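Local coordinates for mutual gliding-motility protein MglA (Myxococcus xanthus DK 1622, PDB 6H17) that binds and hydrolyses GTP as a small Arf-family GTPase, serving as an intracellular switch that coordinates the two gliding motility systems and controls gliding direction and speed, at residues L29-N34 and G175-L180. Numbering follows the deposited sequence. Where two conformers were deposited one is given.
Sequences LQYIYN and GVFDTL
I32 reaches from helix 25-35 between V176, F177 and L180 of helix 176-193, and the contact is made mainly by apolar side chains. Its CG1 lies 3.5 Å from CG1 of V176, a snug fit between two buried branched side chains. CG1 of I32 stands anti to the carbonyl carbon (chi1 -66°) and the chain then runs on extended, which carries the I32 CD1 over to CD2 of L180 at 3.9 Å. The same L180 methyl also meets CG2 of I32, so one leucine methyl touches both methyls of the isoleucine. CG2 of I32 in turn lies 4.2 Å from CE1 of F177. With an alanine in place of I32, V176 CG1 and L180 CD2 would probably lose their main partner on helix 25-35, opening a gap between the two helices.

The aromatic part of the contact lies on the more open flank. Y31 and F177 meet obliquely, their ring planes at 64°. CE2 of the tyrosine comes to 3.8 Å from CE2 of the phenylalanine. The Y31 ring, its CG placed opposite the backbone N, also brings CD2 to 3.9 Å from CG1 of V176.

Within segment 175-180, G175 at the N-cap offers its carbonyl O to both N and OG1 of T179, which approach from opposite faces of the carbonyl plane.

I32 and L180 also rest on Y17, L62 and L76 of the central sheet. The two helices, their segments crossing at -97°, thus pack on the same face of the sheet, the P-loop helix against the C-terminal helix, as in the Ras-like GTPase fold.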
loop_
_atom_site.group_PDB
_atom_site.type_symbol
_atom_site.label_atom_id
_atom_site.label_comp_id
_atom_site.label_asym_id
_atom_site.label_seq_id
_atom_site.Cartn_x
_atom_site.Cartn_y
_atom_site.Cartn_z
ATOM N N LEU A 29 -1.622 6.960 4.830
ATOM C CA LEU A 29 -2.456 7.805 3.966
ATOM C C LEU A 29 -2.792 9.142 4.617
ATOM O O LEU A 29 -2.894 10.160 3.924
ATOM C CB LEU A 29 -3.718 7.071 3.527
ATOM C CG LEU A 29 -3.575 6.268 2.232
ATOM C CD1 LEU A 29 -2.576 5.144 2.340
ATOM C CD2 LEU A 29 -4.932 5.753 1.760
ATOM N N GLN A 30 -2.981 9.163 5.936
ATOM C CA GLN A 30 -3.256 10.427 6.624
ATOM C C GLN A 30 -2.080 11.380 6.485
ATOM O O GLN A 30 -2.264 12.581 6.238
ATOM C CB GLN A 30 -3.584 10.164 8.099
ATOM C CG GLN A 30 -4.925 9.480 8.279
ATOM C CD GLN A 30 -5.236 8.940 9.676
ATOM O OE1 GLN A 30 -4.354 8.563 10.460
ATOM N NE2 GLN A 30 -6.533 8.863 9.971
ATOM N N TYR A 31 -0.849 10.881 6.650
ATOM C CA TYR A 31 0.321 11.738 6.505
ATOM C C TYR A 31 0.442 12.222 5.065
ATOM O O TYR A 31 0.684 13.411 4.812
ATOM C CB TYR A 31 1.596 10.985 6.918
ATOM C CG TYR A 31 2.787 11.914 6.939
ATOM C CD1 TYR A 31 3.062 12.668 8.064
ATOM C CD2 TYR A 31 3.574 12.104 5.806
ATOM C CE1 TYR A 31 4.095 13.580 8.071
ATOM C CE2 TYR A 31 4.634 12.994 5.824
ATOM C CZ TYR A 31 4.875 13.730 6.951
ATOM O OH TYR A 31 5.908 14.645 6.992
ATOM N N ILE A 32 0.276 11.313 4.099
ATOM C CA ILE A 32 0.324 11.693 2.683
ATOM C C ILE A 32 -0.690 12.799 2.403
ATOM O O ILE A 32 -0.377 13.822 1.772
ATOM C CB ILE A 32 0.098 10.468 1.784
ATOM C CG1 ILE A 32 1.261 9.484 1.929
ATOM C CG2 ILE A 32 -0.035 10.898 0.331
ATOM C CD1 ILE A 32 0.954 8.087 1.396
ATOM N N TYR A 33 -1.923 12.614 2.847
ATOM C CA TYR A 33 -2.931 13.644 2.622
ATOM C C TYR A 33 -2.531 14.958 3.275
ATOM O O TYR A 33 -2.627 16.031 2.662
ATOM C CB TYR A 33 -4.288 13.179 3.149
ATOM C CG TYR A 33 -5.333 14.249 3.008
ATOM C CD1 TYR A 33 -5.891 14.543 1.771
ATOM C CD2 TYR A 33 -5.743 14.985 4.101
ATOM C CE1 TYR A 33 -6.827 15.547 1.627
ATOM C CE2 TYR A 33 -6.691 15.984 3.969
ATOM C CZ TYR A 33 -7.224 16.242 2.727
ATOM O OH TYR A 33 -8.175 17.246 2.580
ATOM N N ASN A 34 -2.092 14.901 4.529
ATOM C CA ASN A 34 -1.824 16.135 5.256
ATOM C C ASN A 34 -0.700 16.931 4.619
ATOM O O ASN A 34 -0.716 18.173 4.650
ATOM C CB ASN A 34 -1.479 15.819 6.714
ATOM C CG ASN A 34 -2.667 15.359 7.509
ATOM O OD1 ASN A 34 -3.806 15.544 7.105
ATOM N ND2 ASN A 34 -2.405 14.765 8.670
ATOM N N GLY A 175 9.934 8.084 6.196
ATOM C CA GLY A 175 9.814 7.047 5.182
ATOM C C GLY A 175 8.532 7.041 4.371
ATOM O O GLY A 175 8.412 6.236 3.443
ATOM N N VAL A 176 7.555 7.879 4.694
ATOM C CA VAL A 176 6.237 7.739 4.083
ATOM C C VAL A 176 6.247 8.128 2.606
ATOM O O VAL A 176 5.763 7.375 1.744
ATOM C CB VAL A 176 5.192 8.528 4.892
ATOM C CG1 VAL A 176 3.842 8.590 4.170
ATOM C CG2 VAL A 176 5.028 7.939 6.276
ATOM N N PHE A 177 6.744 9.315 2.279
ATOM C CA PHE A 177 6.795 9.694 0.875
ATOM C C PHE A 177 7.795 8.853 0.093
ATOM O O PHE A 177 7.545 8.558 -1.092
ATOM C CB PHE A 177 7.073 11.200 0.701
ATOM C CG PHE A 177 5.875 12.064 0.918
ATOM C CD1 PHE A 177 4.791 11.986 0.071
ATOM C CD2 PHE A 177 5.841 12.982 1.946
ATOM C CE1 PHE A 177 3.679 12.802 0.256
ATOM C CE2 PHE A 177 4.732 13.796 2.138
ATOM C CZ PHE A 177 3.644 13.679 1.289
ATOM N N ASP A 178 8.908 8.452 0.689
ATOM C CA ASP A 178 9.841 7.600 -0.050
ATOM C C ASP A 178 9.186 6.284 -0.449
ATOM O O ASP A 178 9.393 5.781 -1.561
ATOM C CB ASP A 178 11.101 7.313 0.761
ATOM C CG ASP A 178 12.064 8.475 0.794
ATOM O OD1 ASP A 178 11.863 9.481 0.068
ATOM O OD2 ASP A 178 13.052 8.354 1.546
ATOM N N THR A 179 8.411 5.692 0.458
ATOM C CA THR A 179 7.714 4.440 0.160
ATOM C C THR A 179 6.750 4.635 -0.999
ATOM O O THR A 179 6.728 3.842 -1.952
ATOM C CB THR A 179 6.946 3.977 1.400
ATOM O OG1 THR A 179 7.829 3.688 2.488
ATOM C CG2 THR A 179 6.125 2.725 1.144
ATOM N N LEU A 180 5.918 5.678 -0.914
ATOM C CA LEU A 180 4.926 5.946 -1.948
ATOM C C LEU A 180 5.589 6.205 -3.294
ATOM O O LEU A 180 5.159 5.667 -4.325
ATOM C CB LEU A 180 4.089 7.149 -1.532
ATOM C CG LEU A 180 3.092 7.665 -2.595
ATOM C CD1 LEU A 180 2.027 6.611 -2.879
ATOM C CD2 LEU A 180 2.444 8.973 -2.134
#